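Local atomic coordinates of alpha-glucosidase ([Eubacterium] rectale, PDB entry 6PNR), a protein that probably hydrolyses alpha-glycosidic bonds of sulfoquinovose-containing sugars, acting as a sulfoquinovosidase of glycoside hydrolase family 31. Residues H579-S582 and A586-I589; Q590-Y593 and M599-A602; P603-E606 and E611-V614. All blocks are in the same frame, centred on the assembly; numbering follows the deposited sequence.

Contact 1: H579-S582 and A586-I589; sequences HYES and AYDI
Tyr-580 meets the second segment through its backbone. Its carbonyl O lies 4.1 Å from CB of Ala-586, a plain van der Waals touch and the closest approach between these two residues. Their CA atoms are 7.2 Å apart, and no backbone hydrogen bond joins the two segments. The phenol of Tyr-580 leads away from the contact. Its OH is hydrogen-bonded to Asp-619, and its side chain touches Leu-594 of strand 593-595.

Glu-581 carries the main bond, again through its backbone. Its carbonyl O accepts a hydrogen bond from OH of Tyr-587, with 2.7 Å between the two oxygens. The phenol oxygen lies in the carbonyl plane, on a lone pair, with a C=O...O angle of 119°. The carbonyl O also sits at the edge of the tyrosine ring, in its plane, 3.4 Å from CE2 of Tyr-587. CB of Glu-581 adds a contact of 3.8 Å to the OH of Tyr-587. Beyond CB the side chain turns outward. CG stands anti to the carbonyl carbon (chi1 -59°) and the chain is extended (chi2 -164°), which carries the carboxylate away from Tyr-587. There it forms a salt bridge with Lys-177.

Stacking on Phe-577 also holds the ring of Tyr-587. The contact thus ties together two turns within the connection from strand 573-574 to strand 593-595, with one neutral side-chain-to-backbone bond. The charge of Glu-581 is met by Lys-177, and N of Tyr-217 holds its second carboxylate oxygen; both lie far away in sequence.

Contact 2: Q590-Y593 and M599-A602; sequences QYEY and MLIA. With SO4 (sulfate ion), chain D.
Tyr-593 and Ile-601 form an antiparallel hydrogen-bonded pair. N of Tyr-593 donates to O of Ile-601 at 2.9 Å, and N of Ile-601 donates to O of Tyr-593 at 2.8 Å. Both bonds are nearly straight. The two side chains share one face of the sheet. CG of Tyr-593 stands between its backbone N and carbonyl carbon (chi1 61°), which lays the ring against its partner. CB of Ile-601 sits over one face, 3.8 Å from the ring centroid and offset toward the rim, in a CH-pi contact. CG1 of Ile-601 approaches CE2 of Tyr-593, while CG2 comes to 3.6 Å from the phenol OH. A leucine in place of Tyr-593 would probably leave the carbonyl of Phe-516 without its phenol partner and Ile-601 without an aromatic face to rest on.

Next to this pair, CA of Glu-592 makes a CA-H...O contact of 3.2 Å with O of Ile-601. The extended Glu-592 side chain packs CG against CB of Ala-602 at 3.8 Å. Its OE1 lies near CD2 of Leu-600, and its OE2 accepts a hydrogen bond from N of Tyr-615, which helps to hold the carboxylate of this buried residue in place. Farther out, a sulfate ion, probably from the crystallisation liquor, is bound by backbone N-H groups. N of Gln-590 donates to sulfate O1 at 2.8 Å. N of Tyr-591 donates to sulfate O4 at 3.1 Å.

Helix 469-481 packs on the Tyr-593 side through Ile-473 and Leu-477. Leu-600 and Ala-602 instead touch Val-614 of strand 611-616, and strand 599-601 continues the sheet to strand 646-649.

Contact 3: P603-E606 and E611-V614; sequences PVYE and EWDV. With SO4 (sulfate ion), chain G.
Trp-612 reaches across to the 603-606 loop and touches all four of its residues. CG of Trp-612 is anti to the backbone N (chi1 -165°), which projects the indole toward that loop. CA of Val-604 lies over the centre of the six-membered ring, 3.9 Å from its centroid, a CH-pi contact. CG2 of Val-604 packs 3.8 Å from CD2 of Trp-612.

The far rim of the indole meets Tyr-605 edge-to-face, with the planes at 80° and the centroids 5.0 Å apart. CG of Tyr-605 lies between its own N and carbonyl carbon (chi1 60°), and this turns a ring face to the indole. CE2 of Tyr-605 comes 3.5 Å from CZ2 of Trp-612. The extended chain of Glu-606 sets its carboxylate at the indole edge, nearly perpendicular to the ring, with OE1 3.5 Å from CZ3 of Trp-612.

One water bridges the loop and the indole. It donates to O of Pro-603 at 2.7 Å and accepts from NE1 of Trp-612 at 3.0 Å. At the start of the strand, N of Glu-611 donates to a sulfate ion, which N of His-610 also binds.

The loop and strand are therefore joined by one indole, without a direct hydrogen bond between them. Ring hydrogens at its edge probably give the Glu-606 carboxylate mild electrostatic stabilisation, while the water satisfies the indole N-H.

Overall arrangement
The three contacts follow one another through the C-terminal domain of family 31. Contact 2 is the buried one. Contacts 1 and 3 are only partly buried. Contact 1 adjoins contact 2 in sequence without touching it otherwise, and their centres are about 11 Å apart. Contacts 2 and 3 do touch: the Tyr-591 and Tyr-605 rings meet, and Glu-592 packs on Val-614. Both also rest on helix 469-481. Chemistry changes with place. Contact 1 ties a loop with a side-chain-to-backbone bond, contact 2 pairs backbones at a sheet, and contact 3 relies on aromatic packing and a water. Contacts 1 and 3 stay about 7 Å apart at their nearest atoms.

Contact 1: H579-S582 and A586-I589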
loop_
_atom_site.group_PDB
_atom_site.type_symbol
_atom_site.label_atom_id
_atom_site.label_comp_id
_atom_site.label_asym_id
_atom_site.label_seq_id
_atom_site.Cartn_x
_atom_site.Cartn_y
_atom_site.Cartn_z
ATOM N N HIS A 579 -5.616 -17.722 -33.165
ATOM C CA HIS A 579 -5.516 -18.579 -34.337
ATOM C C HIS A 579 -5.005 -19.972 -34.012
ATOM O O HIS A 579 -4.929 -20.810 -34.915
ATOM C CB HIS A 579 -4.610 -17.950 -35.398
ATOM C CG HIS A 579 -5.179 -16.715 -36.013
ATOM N ND1 HIS A 579 -6.308 -16.734 -36.806
ATOM C CD2 HIS A 579 -4.777 -15.423 -35.956
ATOM C CE1 HIS A 579 -6.576 -15.504 -37.209
ATOM N NE2 HIS A 579 -5.669 -14.689 -36.700
ATOM N N TYR A 580 -4.636 -20.237 -32.758
ATOM C CA TYR A 580 -4.218 -21.566 -32.316
ATOM C C TYR A 580 -4.936 -21.867 -31.006
ATOM O O TYR A 580 -4.330 -21.875 -29.934
ATOM C CB TYR A 580 -2.699 -21.636 -32.178
ATOM C CG TYR A 580 -2.016 -21.231 -33.459
ATOM C CD1 TYR A 580 -1.875 -22.140 -34.508
ATOM C CD2 TYR A 580 -1.544 -19.936 -33.644
ATOM C CE1 TYR A 580 -1.261 -21.778 -35.685
ATOM C CE2 TYR A 580 -0.926 -19.560 -34.830
ATOM C CZ TYR A 580 -0.791 -20.489 -35.849
ATOM O OH TYR A 580 -0.190 -20.132 -37.036
ATOM N N GLU A 581 -6.246 -22.114 -31.096
ATOM C CA GLU A 581 -7.055 -22.197 -29.882
ATOM C C GLU A 581 -6.784 -23.449 -29.062
ATOM O O GLU A 581 -7.163 -23.489 -27.887
ATOM C CB GLU A 581 -8.540 -22.134 -30.219
ATOM C CG GLU A 581 -8.934 -20.883 -30.950
ATOM C CD GLU A 581 -10.423 -20.663 -30.938
ATOM O OE1 GLU A 581 -11.123 -21.520 -30.366
ATOM O OE2 GLU A 581 -10.891 -19.641 -31.492
ATOM N N SER A 582 -6.163 -24.473 -29.645
ATOM C CA SER A 582 -5.858 -25.702 -28.921
ATOM C C SER A 582 -4.495 -25.668 -28.247
ATOM O O SER A 582 -4.137 -26.627 -27.554
ATOM C CB SER A 582 -5.918 -26.908 -29.868
ATOM O OG SER A 582 -7.174 -26.967 -30.517
ATOM N N ALA A 586 -0.321 -20.924 -25.677
ATOM C CA ALA A 586 -0.780 -19.685 -26.296
ATOM C C ALA A 586 -1.612 -18.824 -25.349
ATOM O O ALA A 586 -1.674 -17.605 -25.532
ATOM C CB ALA A 586 -1.583 -19.998 -27.552
ATOM N N TYR A 587 -2.235 -19.417 -24.333
ATOM C CA TYR A 587 -3.034 -18.637 -23.398
ATOM C C TYR A 587 -2.203 -17.942 -22.325
ATOM O O TYR A 587 -2.745 -17.098 -21.605
ATOM C CB TYR A 587 -4.098 -19.533 -22.754
ATOM C CG TYR A 587 -5.143 -19.957 -23.766
ATOM C CD1 TYR A 587 -6.292 -19.207 -23.970
ATOM C CD2 TYR A 587 -4.946 -21.084 -24.549
ATOM C CE1 TYR A 587 -7.234 -19.597 -24.926
ATOM C CE2 TYR A 587 -5.862 -21.475 -25.489
ATOM C CZ TYR A 587 -7.003 -20.735 -25.680
ATOM O OH TYR A 587 -7.899 -21.161 -26.637
ATOM N N ASP A 588 -0.915 -18.262 -22.201
ATOM C CA ASP A 588 -0.069 -17.679 -21.162
ATOM C C ASP A 588 0.919 -16.661 -21.698
ATOM O O ASP A 588 1.691 -16.092 -20.918
ATOM C CB ASP A 588 0.706 -18.773 -20.424
ATOM C CG ASP A 588 -0.197 -19.698 -19.644
ATOM O OD1 ASP A 588 -1.163 -19.203 -19.013
ATOM O OD2 ASP A 588 0.061 -20.921 -19.666
ATOM N N ILE A 589 0.933 -16.428 -23.001
ATOM C CA ILE A 589 1.960 -15.623 -23.642
ATOM C C ILE A 589 1.415 -14.221 -23.869
ATOM O O ILE A 589 0.362 -14.049 -24.493
ATOM C CB ILE A 589 2.409 -16.267 -24.960
ATOM C CG1 ILE A 589 3.251 -17.520 -24.656
ATOM C CG2 ILE A 589 3.155 -15.250 -25.820
ATOM C CD1 ILE A 589 3.436 -18.436 -25.835
#

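Contact 2: Q590-Y593 and M599-A602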
loop_
_atom_site.group_PDB
_atom_site.type_symbol
_atom_site.label_atom_id
_atom_site.label_comp_id
_atom_site.label_asym_id
_atom_site.label_seq_id
_atom_site.Cartn_x
_atom_site.Cartn_y
_atom_site.Cartn_z
ATOM N N GLN A 590 2.129 -13.210 -23.377
ATOM C CA GLN A 590 1.665 -11.845 -23.568
ATOM C C GLN A 590 2.721 -10.906 -24.140
ATOM O O GLN A 590 2.435 -9.712 -24.299
ATOM C CB GLN A 590 1.103 -11.276 -22.249
ATOM C CG GLN A 590 2.141 -11.000 -21.171
ATOM C CD GLN A 590 1.552 -10.319 -19.943
ATOM O OE1 GLN A 590 0.565 -10.779 -19.368
ATOM N NE2 GLN A 590 2.157 -9.203 -19.540
ATOM N N TYR A 591 3.920 -11.396 -24.469
ATOM C CA TYR A 591 4.931 -10.569 -25.123
ATOM C C TYR A 591 5.281 -11.081 -26.522
ATOM O O TYR A 591 6.286 -10.655 -27.109
ATOM C CB TYR A 591 6.176 -10.450 -24.230
ATOM C CG TYR A 591 5.863 -9.806 -22.880
ATOM C CD1 TYR A 591 5.318 -8.532 -22.803
ATOM C CD2 TYR A 591 6.097 -10.481 -21.694
ATOM C CE1 TYR A 591 5.024 -7.944 -21.571
ATOM C CE2 TYR A 591 5.820 -9.901 -20.462
ATOM C CZ TYR A 591 5.291 -8.639 -20.407
ATOM O OH TYR A 591 4.987 -8.087 -19.185
ATOM N N GLU A 592 4.471 -11.973 -27.074
ATOM C CA GLU A 592 4.431 -12.225 -28.508
ATOM C C GLU A 592 3.022 -11.930 -29.004
ATOM O O GLU A 592 2.052 -12.055 -28.251
ATOM C CB GLU A 592 4.797 -13.687 -28.858
ATOM C CG GLU A 592 5.956 -14.252 -28.040
ATOM C CD GLU A 592 6.348 -15.648 -28.479
ATOM O OE1 GLU A 592 5.504 -16.335 -29.093
ATOM O OE2 GLU A 592 7.497 -16.056 -28.209
ATOM N N TYR A 593 2.910 -11.548 -30.272
ATOM C CA TYR A 593 1.607 -11.351 -30.894
ATOM C C TYR A 593 1.642 -11.810 -32.345
ATOM O O TYR A 593 2.697 -11.815 -32.984
ATOM C CB TYR A 593 1.143 -9.877 -30.824
ATOM C CG TYR A 593 2.033 -8.859 -31.522
ATOM C CD1 TYR A 593 3.090 -8.241 -30.845
ATOM C CD2 TYR A 593 1.797 -8.484 -32.839
ATOM C CE1 TYR A 593 3.897 -7.286 -31.482
ATOM C CE2 TYR A 593 2.595 -7.545 -33.481
ATOM C CZ TYR A 593 3.640 -6.945 -32.802
ATOM O OH TYR A 593 4.423 -6.009 -33.453
ATOM N N MET A 599 1.787 -13.639 -39.518
ATOM C CA MET A 599 3.076 -13.306 -38.924
ATOM C C MET A 599 3.040 -13.445 -37.413
ATOM O O MET A 599 2.026 -13.147 -36.776
ATOM C CB MET A 599 3.519 -11.881 -39.276
ATOM C CG MET A 599 3.805 -11.655 -40.738
ATOM S SD MET A 599 4.826 -10.181 -41.012
ATOM C CE MET A 599 6.472 -10.846 -40.720
ATOM N N LEU A 600 4.157 -13.899 -36.844
ATOM C CA LEU A 600 4.348 -13.915 -35.403
ATOM C C LEU A 600 5.486 -12.964 -35.068
ATOM O O LEU A 600 6.564 -13.048 -35.663
ATOM C CB LEU A 600 4.651 -15.319 -34.873
ATOM C CG LEU A 600 4.630 -15.381 -33.338
ATOM C CD1 LEU A 600 4.080 -16.717 -32.887
ATOM C CD2 LEU A 600 6.029 -15.153 -32.714
ATOM N N ILE A 601 5.232 -12.050 -34.137
ATOM C CA ILE A 601 6.214 -11.062 -33.705
ATOM C C ILE A 601 6.485 -11.290 -32.230
ATOM O O ILE A 601 5.545 -11.393 -31.434
ATOM C CB ILE A 601 5.728 -9.621 -33.944
ATOM C CG1 ILE A 601 5.070 -9.489 -35.334
ATOM C CG2 ILE A 601 6.900 -8.649 -33.766
ATOM C CD1 ILE A 601 6.008 -9.833 -36.519
ATOM N N ALA A 602 7.768 -11.370 -31.876
ATOM C CA ALA A 602 8.219 -11.553 -30.493
ATOM C C ALA A 602 9.293 -10.512 -30.214
ATOM O O ALA A 602 10.491 -10.795 -30.338
ATOM C CB ALA A 602 8.758 -12.964 -30.269
HETATM S S SO4 D . 5.564 -14.355 -22.344
HETATM O O1 SO4 D . 4.260 -14.022 -21.754
HETATM O O2 SO4 D . 5.731 -15.818 -22.338
HETATM O O3 SO4 D . 6.644 -13.768 -21.538
HETATM O O4 SO4 D . 5.641 -13.861 -23.731
#

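Contact 3: P603-E606 and E611-V614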
loop_
_atom_site.group_PDB
_atom_site.type_symbol
_atom_site.label_atom_id
_atom_site.label_comp_id
_atom_site.label_asym_id
_atom_site.label_seq_id
_atom_site.Cartn_x
_atom_site.Cartn_y
_atom_site.Cartn_z
ATOM N N PRO A 603 8.905 -9.289 -29.852
ATOM C CA PRO A 603 9.894 -8.203 -29.749
ATOM C C PRO A 603 10.912 -8.430 -28.638
ATOM O O PRO A 603 10.581 -8.889 -27.544
ATOM C CB PRO A 603 9.030 -6.966 -29.465
ATOM C CG PRO A 603 7.692 -7.313 -30.058
ATOM C CD PRO A 603 7.527 -8.788 -29.757
ATOM N N VAL A 604 12.170 -8.098 -28.935
ATOM C CA VAL A 604 13.182 -7.990 -27.890
ATOM C C VAL A 604 12.819 -6.813 -27.000
ATOM O O VAL A 604 12.758 -5.669 -27.462
ATOM C CB VAL A 604 14.583 -7.820 -28.492
ATOM C CG1 VAL A 604 15.620 -7.546 -27.378
ATOM C CG2 VAL A 604 14.961 -9.062 -29.315
ATOM N N TYR A 605 12.557 -7.085 -25.725
ATOM C CA TYR A 605 12.193 -6.028 -24.800
ATOM C C TYR A 605 13.220 -5.862 -23.682
ATOM O O TYR A 605 12.912 -5.249 -22.659
ATOM C CB TYR A 605 10.791 -6.268 -24.229
ATOM C CG TYR A 605 10.586 -7.564 -23.450
ATOM C CD1 TYR A 605 11.080 -7.710 -22.152
ATOM C CD2 TYR A 605 9.862 -8.625 -24.002
ATOM C CE1 TYR A 605 10.880 -8.888 -21.425
ATOM C CE2 TYR A 605 9.652 -9.808 -23.282
ATOM C CZ TYR A 605 10.168 -9.930 -22.000
ATOM O OH TYR A 605 9.954 -11.088 -21.290
ATOM N N GLU A 606 14.435 -6.389 -23.858
ATOM C CA GLU A 606 15.506 -6.236 -22.875
ATOM C C GLU A 606 16.747 -5.686 -23.566
ATOM O O GLU A 606 16.936 -5.856 -24.773
ATOM C CB GLU A 606 15.845 -7.568 -22.186
ATOM C CG GLU A 606 14.710 -8.159 -21.369
ATOM C CD GLU A 606 14.966 -9.609 -20.971
ATOM O OE1 GLU A 606 15.787 -10.274 -21.630
ATOM O OE2 GLU A 606 14.347 -10.080 -19.999
ATOM N N GLU A 611 20.413 -12.546 -29.018
ATOM C CA GLU A 611 19.533 -13.622 -29.433
ATOM C C GLU A 611 18.259 -13.509 -28.609
ATOM O O GLU A 611 18.203 -12.770 -27.627
ATOM C CB GLU A 611 20.209 -14.989 -29.269
ATOM C CG GLU A 611 20.290 -15.472 -27.840
ATOM C CD GLU A 611 21.259 -16.630 -27.663
ATOM O OE1 GLU A 611 22.147 -16.795 -28.526
ATOM O OE2 GLU A 611 21.135 -17.372 -26.662
ATOM N N TRP A 612 17.217 -14.227 -29.023
ATOM C CA TRP A 612 15.928 -14.103 -28.349
ATOM C C TRP A 612 15.212 -15.447 -28.378
ATOM O O TRP A 612 15.197 -16.114 -29.415
ATOM C CB TRP A 612 15.067 -13.006 -29.002
ATOM C CG TRP A 612 13.882 -12.569 -28.157
ATOM C CD1 TRP A 612 12.554 -12.775 -28.427
ATOM C CD2 TRP A 612 13.929 -11.856 -26.911
ATOM N NE1 TRP A 612 11.775 -12.239 -27.421
ATOM C CE2 TRP A 612 12.594 -11.668 -26.483
ATOM C CE3 TRP A 612 14.970 -11.349 -26.122
ATOM C CZ2 TRP A 612 12.275 -11.000 -25.297
ATOM C CZ3 TRP A 612 14.654 -10.690 -24.941
ATOM C CH2 TRP A 612 13.317 -10.524 -24.538
ATOM N N ASP A 613 14.659 -15.851 -27.230
ATOM C CA ASP A 613 13.862 -17.070 -27.138
ATOM C C ASP A 613 12.450 -16.796 -27.635
ATOM O O ASP A 613 11.833 -15.801 -27.246
ATOM C CB ASP A 613 13.803 -17.578 -25.692
ATOM C CG ASP A 613 15.163 -18.015 -25.160
ATOM O OD1 ASP A 613 16.007 -18.484 -25.959
ATOM O OD2 ASP A 613 15.385 -17.895 -23.934
ATOM N N VAL A 614 11.928 -17.685 -28.480
ATOM C CA VAL A 614 10.609 -17.518 -29.083
ATOM C C VAL A 614 9.838 -18.816 -28.921
ATOM O O VAL A 614 10.395 -19.903 -29.112
ATOM C CB VAL A 614 10.718 -17.147 -30.579
ATOM C CG1 VAL A 614 9.334 -16.982 -31.210
ATOM C CG2 VAL A 614 11.577 -15.896 -30.773
HETATM S S SO4 G . 22.432 -13.016 -25.551
HETATM O O1 SO4 G . 21.928 -14.384 -25.400
HETATM O O2 SO4 G . 22.358 -12.346 -24.246
HETATM O O3 SO4 G . 21.606 -12.285 -26.506
HETATM O O4 SO4 G . 23.807 -13.054 -26.059
HETATM O O HOH W 1 9.033 -10.995 -27.032
#